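Local coordinates for outer membrane protein OMP121 (Bacteroides thetaiotaomicron, PDB 5FQ8) that probably takes up nutrients across the bacterial outer membrane, as a TonB-dependent receptor whose beta barrel surrounds a plug domain, at residues 652-657 and 661-666; 707-712 and 717-722; 770-775 and 869-874. All blocks are in the same frame, centred on the assembly; numbering follows the deposited sequence.

Contact 1: residues 652-657 and 661-666; sequences LNMAFF and LSFDVS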
loop_
_atom_site.group_PDB
_atom_site.type_symbol
_atom_site.label_atom_id
_atom_site.label_comp_id
_atom_site.label_asym_id
_atom_site.label_seq_id
_atom_site.Cartn_x
_atom_site.Cartn_y
_atom_site.Cartn_z
ATOM N N LEU B 652 39.117 -27.004 -33.303
ATOM C CA LEU B 652 40.286 -26.778 -34.147
ATOM C C LEU B 652 40.390 -25.309 -34.530
ATOM O O LEU B 652 39.404 -24.693 -34.942
ATOM C CB LEU B 652 40.235 -27.633 -35.418
ATOM C CG LEU B 652 41.376 -27.466 -36.431
ATOM C CD1 LEU B 652 42.703 -27.744 -35.798
ATOM C CD2 LEU B 652 41.167 -28.402 -37.563
ATOM N N ASN B 653 41.601 -24.771 -34.427
ATOM C CA ASN B 653 41.880 -23.369 -34.696
ATOM C C ASN B 653 43.133 -23.298 -35.554
ATOM O O ASN B 653 44.178 -23.822 -35.164
ATOM C CB ASN B 653 42.062 -22.615 -33.376
ATOM C CG ASN B 653 42.289 -21.139 -33.563
ATOM O OD1 ASN B 653 41.919 -20.564 -34.577
ATOM N ND2 ASN B 653 42.891 -20.513 -32.573
ATOM N N MET B 654 43.037 -22.670 -36.724
ATOM C CA MET B 654 44.188 -22.523 -37.599
ATOM C C MET B 654 44.222 -21.142 -38.231
ATOM O O MET B 654 43.185 -20.572 -38.572
ATOM C CB MET B 654 44.200 -23.569 -38.710
ATOM C CG MET B 654 44.506 -24.967 -38.266
ATOM S SD MET B 654 44.647 -26.050 -39.670
ATOM C CE MET B 654 45.020 -27.593 -38.881
ATOM N N ALA B 655 45.430 -20.619 -38.403
ATOM C CA ALA B 655 45.648 -19.374 -39.118
ATOM C C ALA B 655 46.668 -19.615 -40.217
ATOM O O ALA B 655 47.469 -20.546 -40.144
ATOM C CB ALA B 655 46.116 -18.267 -38.179
ATOM N N PHE B 656 46.620 -18.780 -41.250
ATOM C CA PHE B 656 47.500 -18.943 -42.398
ATOM C C PHE B 656 47.966 -17.584 -42.893
ATOM O O PHE B 656 47.358 -16.552 -42.603
ATOM C CB PHE B 656 46.810 -19.681 -43.550
ATOM C CG PHE B 656 46.125 -20.951 -43.147
ATOM C CD1 PHE B 656 46.840 -22.126 -43.019
ATOM C CD2 PHE B 656 44.759 -20.976 -42.924
ATOM C CE1 PHE B 656 46.211 -23.298 -42.668
ATOM C CE2 PHE B 656 44.128 -22.138 -42.559
ATOM C CZ PHE B 656 44.850 -23.303 -42.430
ATOM N N PHE B 657 49.052 -17.605 -43.658
ATOM C CA PHE B 657 49.563 -16.445 -44.388
ATOM C C PHE B 657 49.618 -15.207 -43.501
ATOM O O PHE B 657 49.009 -14.179 -43.788
ATOM C CB PHE B 657 48.722 -16.182 -45.628
ATOM C CG PHE B 657 48.416 -17.418 -46.428
ATOM C CD1 PHE B 657 49.384 -18.377 -46.661
ATOM C CD2 PHE B 657 47.147 -17.627 -46.933
ATOM C CE1 PHE B 657 49.086 -19.516 -47.390
ATOM C CE2 PHE B 657 46.840 -18.761 -47.657
ATOM C CZ PHE B 657 47.808 -19.707 -47.887
ATOM N N LEU B 661 44.327 -15.402 -43.001
ATOM C CA LEU B 661 43.249 -16.376 -43.096
ATOM C C LEU B 661 43.235 -17.136 -41.781
ATOM O O LEU B 661 44.295 -17.534 -41.292
ATOM C CB LEU B 661 43.445 -17.324 -44.278
ATOM C CG LEU B 661 42.389 -18.410 -44.442
ATOM C CD1 LEU B 661 41.063 -17.764 -44.728
ATOM C CD2 LEU B 661 42.756 -19.369 -45.540
ATOM N N SER B 662 42.049 -17.311 -41.203
ATOM C CA SER B 662 41.928 -17.834 -39.848
ATOM C C SER B 662 40.540 -18.419 -39.665
ATOM O O SER B 662 39.554 -17.806 -40.083
ATOM C CB SER B 662 42.189 -16.729 -38.820
ATOM O OG SER B 662 41.703 -17.084 -37.545
ATOM N N PHE B 663 40.466 -19.604 -39.061
ATOM C CA PHE B 663 39.190 -20.253 -38.796
ATOM C C PHE B 663 39.229 -20.961 -37.449
ATOM O O PHE B 663 40.276 -21.423 -37.000
ATOM C CB PHE B 663 38.803 -21.268 -39.881
ATOM C CG PHE B 663 39.440 -22.615 -39.704
ATOM C CD1 PHE B 663 38.821 -23.604 -38.962
ATOM C CD2 PHE B 663 40.661 -22.893 -40.284
ATOM C CE1 PHE B 663 39.412 -24.828 -38.787
ATOM C CE2 PHE B 663 41.250 -24.118 -40.125
ATOM C CZ PHE B 663 40.632 -25.088 -39.373
ATOM N N ASP B 664 38.061 -21.062 -36.823
ATOM C CA ASP B 664 37.894 -21.722 -35.535
ATOM C C ASP B 664 36.619 -22.538 -35.605
ATOM O O ASP B 664 35.590 -22.026 -36.049
ATOM C CB ASP B 664 37.833 -20.700 -34.390
ATOM C CG ASP B 664 37.850 -21.344 -33.028
ATOM O OD1 ASP B 664 38.935 -21.647 -32.512
ATOM O OD2 ASP B 664 36.772 -21.541 -32.459
ATOM N N VAL B 665 36.697 -23.811 -35.214
ATOM C CA VAL B 665 35.557 -24.721 -35.232
ATOM C C VAL B 665 35.483 -25.450 -33.905
ATOM O O VAL B 665 36.477 -26.016 -33.449
ATOM C CB VAL B 665 35.644 -25.749 -36.372
ATOM C CG1 VAL B 665 34.369 -26.576 -36.425
ATOM C CG2 VAL B 665 35.866 -25.060 -37.669
ATOM N N SER B 666 34.302 -25.469 -33.309
ATOM C CA SER B 666 34.068 -26.194 -32.071
ATOM C C SER B 666 32.866 -27.113 -32.224
ATOM O O SER B 666 31.895 -26.771 -32.900
ATOM C CB SER B 666 33.856 -25.232 -30.923
ATOM O OG SER B 666 34.985 -24.397 -30.793
#
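Leu652, Met654 and Phe656 face Val665, Phe663 and Leu661 as the hydrogen-bonded pairs of an antiparallel beta hairpin, and each pair exchanges both its N-H and its C=O. Six bonds result. In the middle, Phe663 N reaches Met654 O over 2.9 Å in a nearly straight bond of 164°. One bond next to the turn is less regular: Leu661 N to Phe656 O is 3.3 Å, and the donor stands above the carbonyl plane instead of on a lone pair. The alternate residues, Asn653, Ala655, Ser662 and Asp664, bond outward through their backbones to the next strands; across the hairpin they meet carbonyls through CA-H...O contacts, as Ala655 CA does with Leu661 O at 3.2 Å. Asp664 OD1 lies 3.4 Å from Asn653 CB, but its charge is answered by a salt bridge to Arg588.

On the face that carries Leu652, Met654, Phe656 and Phe663, the last has CG between its backbone N and carbonyl carbon (chi1 83°), which lays the ring beside Met654. The SD of Met654 sits at the ring edge, 5.1 Å from the centroid of the Phe663 ring, a Met-aromatic contact. Leu652 CD2 touches the same rim in plane, 3.8 Å from Phe663 CZ.

This hairpin, formed by strands 643-656 and 661-680, is part of the barrel wall: strand 582-596 runs beside the first and strand 697-712 beside the second.

Contact 2: residues 707-712 and 717-722; sequences SGTPIR and SWELTW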
loop_
_atom_site.group_PDB
_atom_site.type_symbol
_atom_site.label_atom_id
_atom_site.label_comp_id
_atom_site.label_asym_id
_atom_site.label_seq_id
_atom_site.Cartn_x
_atom_site.Cartn_y
_atom_site.Cartn_z
ATOM N N SER B 707 37.650 -16.042 -40.840
ATOM C CA SER B 707 38.004 -14.670 -41.159
ATOM C C SER B 707 39.271 -14.663 -41.990
ATOM O O SER B 707 40.078 -15.591 -41.938
ATOM C CB SER B 707 38.204 -13.824 -39.904
ATOM O OG SER B 707 39.153 -14.432 -39.051
ATOM N N GLY B 708 39.430 -13.594 -42.758
ATOM C CA GLY B 708 40.615 -13.409 -43.575
ATOM C C GLY B 708 40.695 -11.976 -44.042
ATOM O O GLY B 708 39.760 -11.191 -43.876
ATOM N N THR B 709 41.838 -11.641 -44.628
ATOM C CA THR B 709 42.100 -10.293 -45.123
ATOM C C THR B 709 42.500 -10.410 -46.582
ATOM O O THR B 709 43.689 -10.417 -46.908
ATOM C CB THR B 709 43.177 -9.595 -44.293
ATOM O OG1 THR B 709 42.908 -9.793 -42.902
ATOM C CG2 THR B 709 43.152 -8.127 -44.568
ATOM N N PRO B 710 41.528 -10.504 -47.488
ATOM C CA PRO B 710 41.858 -10.743 -48.898
ATOM C C PRO B 710 42.705 -9.662 -49.547
ATOM O O PRO B 710 43.407 -9.945 -50.524
ATOM C CB PRO B 710 40.475 -10.835 -49.554
ATOM C CG PRO B 710 39.559 -10.146 -48.625
ATOM C CD PRO B 710 40.077 -10.506 -47.276
ATOM N N ILE B 711 42.666 -8.430 -49.061
ATOM C CA ILE B 711 43.480 -7.362 -49.619
ATOM C C ILE B 711 44.146 -6.625 -48.476
ATOM O O ILE B 711 43.514 -6.348 -47.456
ATOM C CB ILE B 711 42.655 -6.395 -50.487
ATOM C CG1 ILE B 711 41.997 -7.130 -51.644
ATOM C CG2 ILE B 711 43.538 -5.331 -51.059
ATOM C CD1 ILE B 711 41.328 -6.198 -52.593
ATOM N N ARG B 712 45.423 -6.305 -48.650
ATOM C CA ARG B 712 46.178 -5.605 -47.618
ATOM C C ARG B 712 47.307 -4.865 -48.308
ATOM O O ARG B 712 48.238 -5.499 -48.802
ATOM C CB ARG B 712 46.716 -6.597 -46.603
ATOM C CG ARG B 712 47.088 -6.048 -45.238
ATOM C CD ARG B 712 46.588 -7.030 -44.174
ATOM N NE ARG B 712 47.386 -7.122 -42.951
ATOM C CZ ARG B 712 48.626 -7.588 -42.889
ATOM N NH1 ARG B 712 49.232 -7.995 -43.992
ATOM N NH2 ARG B 712 49.255 -7.629 -41.722
ATOM N N SER B 717 43.016 -1.967 -46.417
ATOM C CA SER B 717 42.795 -3.349 -46.040
ATOM C C SER B 717 41.307 -3.660 -46.122
ATOM O O SER B 717 40.458 -2.788 -45.936
ATOM C CB SER B 717 43.364 -3.656 -44.642
ATOM O OG SER B 717 42.759 -2.886 -43.619
ATOM N N TRP B 718 41.009 -4.907 -46.451
ATOM C CA TRP B 718 39.648 -5.409 -46.548
ATOM C C TRP B 718 39.602 -6.729 -45.816
ATOM O O TRP B 718 40.346 -7.647 -46.154
ATOM C CB TRP B 718 39.217 -5.603 -47.995
ATOM C CG TRP B 718 37.894 -6.302 -48.140
ATOM C CD1 TRP B 718 36.859 -6.291 -47.258
ATOM C CD2 TRP B 718 37.472 -7.128 -49.235
ATOM N NE1 TRP B 718 35.820 -7.043 -47.734
ATOM C CE2 TRP B 718 36.173 -7.570 -48.946
ATOM C CE3 TRP B 718 38.066 -7.527 -50.430
ATOM C CZ2 TRP B 718 35.460 -8.390 -49.801
ATOM C CZ3 TRP B 718 37.357 -8.339 -51.275
ATOM C CH2 TRP B 718 36.066 -8.764 -50.956
ATOM N N GLU B 719 38.751 -6.818 -44.805
ATOM C CA GLU B 719 38.590 -8.050 -44.059
ATOM C C GLU B 719 37.175 -8.571 -44.237
ATOM O O GLU B 719 36.230 -7.810 -44.460
ATOM C CB GLU B 719 38.905 -7.849 -42.580
ATOM C CG GLU B 719 40.276 -7.262 -42.308
ATOM C CD GLU B 719 40.730 -7.440 -40.872
ATOM O OE1 GLU B 719 39.971 -8.028 -40.066
ATOM O OE2 GLU B 719 41.856 -6.990 -40.555
ATOM N N LEU B 720 37.046 -9.882 -44.166
ATOM C CA LEU B 720 35.757 -10.543 -44.173
ATOM C C LEU B 720 35.694 -11.481 -42.987
ATOM O O LEU B 720 36.675 -12.144 -42.645
ATOM C CB LEU B 720 35.537 -11.316 -45.454
ATOM C CG LEU B 720 35.253 -10.477 -46.683
ATOM C CD1 LEU B 720 35.512 -11.309 -47.894
ATOM C CD2 LEU B 720 33.823 -10.030 -46.651
ATOM N N THR B 721 34.542 -11.533 -42.356
ATOM C CA THR B 721 34.356 -12.466 -41.268
ATOM C C THR B 721 33.010 -13.144 -41.428
ATOM O O THR B 721 32.028 -12.510 -41.816
ATOM C CB THR B 721 34.481 -11.754 -39.929
ATOM O OG1 THR B 721 35.835 -11.321 -39.770
ATOM C CG2 THR B 721 34.117 -12.680 -38.803
ATOM N N TRP B 722 32.993 -14.448 -41.169
ATOM C CA TRP B 722 31.789 -15.259 -41.258
ATOM C C TRP B 722 31.787 -16.201 -40.071
ATOM O O TRP B 722 32.766 -16.914 -39.852
ATOM C CB TRP B 722 31.761 -16.029 -42.572
ATOM C CG TRP B 722 30.563 -16.862 -42.801
ATOM C CD1 TRP B 722 29.371 -16.450 -43.281
ATOM C CD2 TRP B 722 30.456 -18.273 -42.610
ATOM N NE1 TRP B 722 28.511 -17.507 -43.389
ATOM C CE2 TRP B 722 29.157 -18.644 -42.982
ATOM C CE3 TRP B 722 31.329 -19.257 -42.154
ATOM C CZ2 TRP B 722 28.708 -19.962 -42.909
ATOM C CZ3 TRP B 722 30.884 -20.560 -42.081
ATOM C CH2 TRP B 722 29.588 -20.902 -42.458
#
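Pro710 puts CG over one face of the Trp718 indole, the two side chains crossing at about a right angle. This CG stands 3.9 Å from the centroid of the six-membered ring of Trp718, 25° off the normal, in a CH-pi contact displaced toward the rim. Trp718 extends away from its own backbone N (chi1 172°), and this brings one face of the indole against the proline. Ile711 comes to the same ring at its edge, with CG1 4.1 Å from Trp718 CE3, so proline and isoleucine meet the indole from different directions. Trp718 NE1 is hydrogen-bonded to Thr808 OG1, which probably restricts how the ring can turn.

The corner at Pro710 belongs to a beta bulge: the register slips by one residue between the Gly708-Leu720 pair, bonded both ways, and the Ile711-Trp718 pair, joined through Trp718 N to Ile711 O at 3.1 Å. Thr709 lies within the bulge. Its side chain runs alongside that of Glu719 and points the same way, with OG1 3.7 Å from Glu719 CG, while its CG2 methyl sits 3.3 Å from Trp718 O. A glycine in its place would probably open a gap beside Trp718 O and let the aliphatic part of Glu719 turn more freely.

Arg660 donates to Thr709 O from the neighbouring hairpin. Strands 697-712 and 716-731 form the present one, lying in the barrel wall between strand 661-680 and strand 802-812.

Contact 3: residues 770-775 and 869-874; sequences ERDPQG and VTYVEN
A type I beta turn from Asp772 to Gly775, in the loop that connects strands 763-766 and 777-778, packs here against Tyr871 of strand 868-873. That strand is one of the two outer strands of a small three-stranded sheet, with 859-865 in the middle and 777-778 at the far side. The contact is carried by the tyrosine ring. Asp772 presents its CB methylene to one face, almost exactly over the centre: CB stands 3.5 Å from the Tyr871 centroid and 7° off the ring normal, a CH-pi contact. Pro773 adds its CD, which approaches obliquely to 3.4 Å from Tyr871 CE2.

No hydrogen bond crosses between the two segments; the carboxylates of Asp772 and Glu770 have partners other than the tyrosine. Asp772 CG lies between its backbone N and carbonyl carbon (chi1 68°), and OD1 thereby curls back toward the turn as the acceptor of an Asx turn from Gln774 N, although the position of that nitrogen is less certain. OD2 makes a salt bridge with Arg776. The carboxylate of Glu770, near the tyrosine hydroxyl, pairs instead with Lys862 of the middle strand.

Gly775 has a positive phi of 105°, where a side chain would collide with the preceding carbonyl, and its N closes the turn on Asp772 O at 3.1 Å.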
loop_
_atom_site.group_PDB
_atom_site.type_symbol
_atom_site.label_atom_id
_atom_site.label_comp_id
_atom_site.label_asym_id
_atom_site.label_seq_id
_atom_site.Cartn_x
_atom_site.Cartn_y
_atom_site.Cartn_z
ATOM N N GLU B 770 -9.931 -28.807 -37.528
ATOM C CA GLU B 770 -10.121 -30.228 -37.766
ATOM C C GLU B 770 -10.006 -30.542 -39.255
ATOM O O GLU B 770 -10.378 -29.740 -40.116
ATOM C CB GLU B 770 -11.485 -30.663 -37.231
ATOM C CG GLU B 770 -11.752 -32.153 -37.314
ATOM C CD GLU B 770 -13.147 -32.550 -36.894
ATOM O OE1 GLU B 770 -14.032 -31.683 -36.816
ATOM O OE2 GLU B 770 -13.354 -33.745 -36.638
ATOM N N ARG B 771 -9.469 -31.718 -39.554
ATOM C CA ARG B 771 -9.326 -32.187 -40.925
ATOM C C ARG B 771 -9.940 -33.571 -41.055
ATOM O O ARG B 771 -9.965 -34.346 -40.098
ATOM C CB ARG B 771 -7.858 -32.246 -41.369
ATOM C CG ARG B 771 -7.061 -30.972 -41.171
ATOM C CD ARG B 771 -7.068 -30.098 -42.404
ATOM N NE ARG B 771 -6.396 -28.828 -42.155
ATOM C CZ ARG B 771 -6.014 -27.974 -43.097
ATOM N NH1 ARG B 771 -6.223 -28.236 -44.375
ATOM N NH2 ARG B 771 -5.411 -26.858 -42.753
ATOM N N ASP B 772 -10.437 -33.881 -42.242
ATOM C CA ASP B 772 -10.951 -35.220 -42.488
ATOM C C ASP B 772 -9.772 -36.148 -42.747
ATOM O O ASP B 772 -8.645 -35.692 -42.898
ATOM C CB ASP B 772 -11.969 -35.184 -43.627
ATOM C CG ASP B 772 -11.362 -34.874 -44.970
ATOM O OD1 ASP B 772 -10.130 -34.810 -45.102
ATOM O OD2 ASP B 772 -12.145 -34.711 -45.922
ATOM N N PRO B 773 -9.975 -37.468 -42.783
ATOM C CA PRO B 773 -8.816 -38.364 -42.909
ATOM C C PRO B 773 -8.039 -38.140 -44.172
ATOM O O PRO B 773 -6.971 -38.736 -44.338
ATOM C CB PRO B 773 -9.440 -39.761 -42.887
ATOM C CG PRO B 773 -10.728 -39.586 -42.200
ATOM C CD PRO B 773 -11.218 -38.233 -42.616
ATOM N N GLN B 774 -8.524 -37.271 -45.046
ATOM C CA GLN B 774 -8.010 -37.108 -46.390
ATOM C C GLN B 774 -7.464 -35.705 -46.611
ATOM O O GLN B 774 -7.152 -35.337 -47.747
ATOM C CB GLN B 774 -9.133 -37.449 -47.374
ATOM C CG GLN B 774 -8.753 -37.687 -48.807
ATOM C CD GLN B 774 -9.590 -36.828 -49.708
ATOM O OE1 GLN B 774 -9.997 -35.736 -49.317
ATOM N NE2 GLN B 774 -9.881 -37.316 -50.906
ATOM N N GLY B 775 -7.345 -34.910 -45.558
ATOM C CA GLY B 775 -6.650 -33.647 -45.602
ATOM C C GLY B 775 -7.536 -32.428 -45.608
ATOM O O GLY B 775 -7.042 -31.327 -45.358
ATOM N N VAL B 869 -19.512 -41.230 -38.720
ATOM C CA VAL B 869 -18.799 -40.045 -39.187
ATOM C C VAL B 869 -18.754 -40.079 -40.703
ATOM O O VAL B 869 -18.303 -41.066 -41.295
ATOM C CB VAL B 869 -17.378 -39.958 -38.608
ATOM C CG1 VAL B 869 -16.734 -38.645 -39.015
ATOM C CG2 VAL B 869 -17.398 -40.086 -37.097
ATOM N N THR B 870 -19.205 -38.995 -41.323
ATOM C CA THR B 870 -19.289 -38.880 -42.768
ATOM C C THR B 870 -18.886 -37.475 -43.158
ATOM O O THR B 870 -19.191 -36.527 -42.436
ATOM C CB THR B 870 -20.699 -39.148 -43.266
ATOM O OG1 THR B 870 -21.182 -40.362 -42.685
ATOM C CG2 THR B 870 -20.710 -39.264 -44.775
ATOM N N TYR B 871 -18.222 -37.338 -44.295
ATOM C CA TYR B 871 -17.754 -36.044 -44.751
ATOM C C TYR B 871 -18.372 -35.714 -46.097
ATOM O O TYR B 871 -18.581 -36.601 -46.925
ATOM C CB TYR B 871 -16.248 -36.029 -44.821
ATOM C CG TYR B 871 -15.596 -36.223 -43.481
ATOM C CD1 TYR B 871 -15.454 -35.161 -42.594
ATOM C CD2 TYR B 871 -15.110 -37.461 -43.102
ATOM C CE1 TYR B 871 -14.853 -35.332 -41.374
ATOM C CE2 TYR B 871 -14.505 -37.636 -41.879
ATOM C CZ TYR B 871 -14.380 -36.573 -41.021
ATOM O OH TYR B 871 -13.780 -36.779 -39.807
ATOM N N VAL B 872 -18.673 -34.437 -46.303
ATOM C CA VAL B 872 -19.403 -33.962 -47.474
ATOM C C VAL B 872 -18.822 -32.625 -47.901
ATOM O O VAL B 872 -18.502 -31.792 -47.051
ATOM C CB VAL B 872 -20.906 -33.818 -47.167
ATOM C CG1 VAL B 872 -21.617 -33.143 -48.314
ATOM C CG2 VAL B 872 -21.510 -35.162 -46.892
ATOM N N GLU B 873 -18.686 -32.416 -49.212
ATOM C CA GLU B 873 -18.227 -31.129 -49.720
ATOM C C GLU B 873 -19.039 -30.004 -49.109
ATOM O O GLU B 873 -20.269 -30.041 -49.099
ATOM C CB GLU B 873 -18.329 -31.064 -51.244
ATOM C CG GLU B 873 -18.050 -29.661 -51.792
ATOM C CD GLU B 873 -18.262 -29.518 -53.290
ATOM O OE1 GLU B 873 -18.171 -30.530 -54.008
ATOM O OE2 GLU B 873 -18.527 -28.385 -53.745
ATOM N N ASN B 874 -18.343 -29.008 -48.594
ATOM C CA ASN B 874 -19.004 -27.918 -47.912
ATOM C C ASN B 874 -19.604 -26.950 -48.912
ATOM O O ASN B 874 -18.924 -26.478 -49.819
ATOM C CB ASN B 874 -18.029 -27.184 -47.009
ATOM C CG ASN B 874 -18.579 -25.874 -46.554
ATOM O OD1 ASN B 874 -19.723 -25.790 -46.127
ATOM N ND2 ASN B 874 -17.788 -24.825 -46.684
#

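In the fold
Contacts 1 and 2 are successive hairpins of the barrel wall, their centres 14 Å apart, and they meet where strand 661-680 borders strand 697-712. Ser662 O and Ser707 N, 2.7 Å apart, probably form a hydrogen bond between them, and Leu661 CD1 packs against Ser707 O. Their short turns lie toward one end of the barrel, probably the periplasmic one, as in other TonB-dependent receptors. Contact 3 follows later in the chain and touches neither, its nearest atoms lying about 39 Å from contact 1 and about 35 Å from contact 2. It lies in the loop region at the other end, which would face outward, where a turn packs on a small separate sheet.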